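Fructosyl amine: oxygen oxidoreductase (Aspergillus fumigatus, PDB 3DJE) is an FAD-dependent deglycating enzyme, an amadoriase that oxidises fructosyl amino acids, with molecular oxygen as the electron acceptor. Local coordinates at residues T21-A26 with V165-E170. Numbering follows the deposited sequence.
Sequences TALHLA and VAAARE
The backbones of the helical segments T21-A26 and V165-E170 come nearest at L23 and A167, with CA atoms 6.4 Å apart, and no hydrogen bond passes between them. The short distance is possible because A167 offers just a methyl group: L23 CD2 comes within 4.3 Å of A167 CB. L23 supplies most of the contact from the side of helix 16-27. Its CG stands anti to the backbone N (chi1 178°), and from the fork that follows CD2 faces the methyl of A167, while CD1 reaches E170 and also lies 4.1 Å from the carbonyl oxygen A167 O. There CD1 of L23 rests 3.7 Å from CG of E170, meeting the aliphatic part of the glutamate, whose CB is also near. The E170 chain bends at chi2 (81°) beyond this point, and its carboxylate forms a salt bridge through OE1 with R173, one helical turn onward. A long acidic residue thus suits a partly exposed place, its methylenes packing on leucine and its charge paired within its own helix. L86 and F87 also touch L23, and A167 meets T19. Helix 16-27 follows the glycine-rich turn of the Rossmann-type FAD-binding fold, and the side chain of A167 is about 11 Å from the bound FAD. The contact therefore joins this helix to helix 160-173 by dispersion and the burial of apolar surface, while the carboxylate of E170, the charged group among the touching residues, pairs outside the contact.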
# COMPACT_ATOMS: atom_id res chain seq x y z
N THR A 21 5.17 13.11 2.35
CA THR A 21 5.36 14.42 1.75
C THR A 21 5.40 15.52 2.81
O THR A 21 6.28 16.39 2.77
CB THR A 21 4.29 14.69 0.68
OG1 THR A 21 4.36 13.67 -0.32
CG2 THR A 21 4.57 16.02 -0.01
N ALA A 22 4.47 15.48 3.77
CA ALA A 22 4.44 16.46 4.86
C ALA A 22 5.75 16.46 5.65
O ALA A 22 6.33 17.52 5.92
CB ALA A 22 3.25 16.19 5.77
N LEU A 23 6.22 15.26 5.98
CA LEU A 23 7.46 15.09 6.72
C LEU A 23 8.64 15.67 5.96
O LEU A 23 9.45 16.42 6.53
CB LEU A 23 7.70 13.60 7.02
CG LEU A 23 9.01 13.30 7.75
CD1 LEU A 23 9.03 13.97 9.13
CD2 LEU A 23 9.22 11.78 7.83
N HIS A 24 8.74 15.32 4.67
CA HIS A 24 9.88 15.79 3.88
C HIS A 24 9.83 17.27 3.58
O HIS A 24 10.88 17.92 3.57
CB HIS A 24 10.10 14.90 2.67
CG HIS A 24 10.66 13.57 3.03
ND1 HIS A 24 11.97 13.42 3.43
CD2 HIS A 24 10.09 12.35 3.12
CE1 HIS A 24 12.19 12.14 3.72
NE2 HIS A 24 11.06 11.48 3.54
N LEU A 25 8.64 17.84 3.42
CA LEU A 25 8.54 19.29 3.28
C LEU A 25 9.09 19.95 4.54
O LEU A 25 9.88 20.91 4.46
CB LEU A 25 7.09 19.75 3.05
CG LEU A 25 6.55 19.53 1.64
CD1 LEU A 25 5.03 19.71 1.63
CD2 LEU A 25 7.19 20.45 0.58
N ALA A 26 8.66 19.45 5.71
CA ALA A 26 9.08 20.00 7.00
C ALA A 26 10.59 19.87 7.15
O ALA A 26 11.27 20.82 7.56
CB ALA A 26 8.37 19.30 8.15
N VAL A 165 1.89 7.02 12.06
CA VAL A 165 1.63 7.93 13.18
C VAL A 165 2.93 8.66 13.59
O VAL A 165 2.92 9.87 13.75
CB VAL A 165 1.00 7.17 14.38
CG1 VAL A 165 0.93 8.05 15.61
CG2 VAL A 165 -0.42 6.71 14.01
N ALA A 166 4.04 7.93 13.69
CA ALA A 166 5.31 8.56 14.06
C ALA A 166 5.68 9.66 13.06
O ALA A 166 6.13 10.74 13.45
CB ALA A 166 6.43 7.52 14.18
N ALA A 167 5.55 9.36 11.77
CA ALA A 167 5.90 10.33 10.73
C ALA A 167 4.98 11.56 10.79
O ALA A 167 5.45 12.69 10.65
CB ALA A 167 5.85 9.69 9.36
N ALA A 168 3.67 11.35 10.97
CA ALA A 168 2.72 12.47 11.06
C ALA A 168 3.02 13.35 12.28
O ALA A 168 3.02 14.59 12.19
CB ALA A 168 1.30 11.98 11.10
N ARG A 169 3.31 12.71 13.41
CA ARG A 169 3.56 13.43 14.64
C ARG A 169 4.86 14.22 14.54
O ARG A 169 4.94 15.32 15.07
CB ARG A 169 3.59 12.47 15.81
CG ARG A 169 2.19 11.97 16.11
CD ARG A 169 2.15 11.09 17.32
NE ARG A 169 2.50 11.87 18.50
CZ ARG A 169 3.57 11.64 19.25
NH1 ARG A 169 4.37 10.62 18.95
NH2 ARG A 169 3.83 12.42 20.30
N GLU A 170 5.84 13.66 13.84
CA GLU A 170 7.10 14.40 13.60
C GLU A 170 6.86 15.59 12.66
O GLU A 170 7.34 16.69 12.91
CB GLU A 170 8.17 13.46 13.05
CG GLU A 170 9.50 14.16 12.76
CD GLU A 170 10.40 14.37 13.98
OE1 GLU A 170 9.92 14.41 15.13
OE2 GLU A 170 11.62 14.53 13.76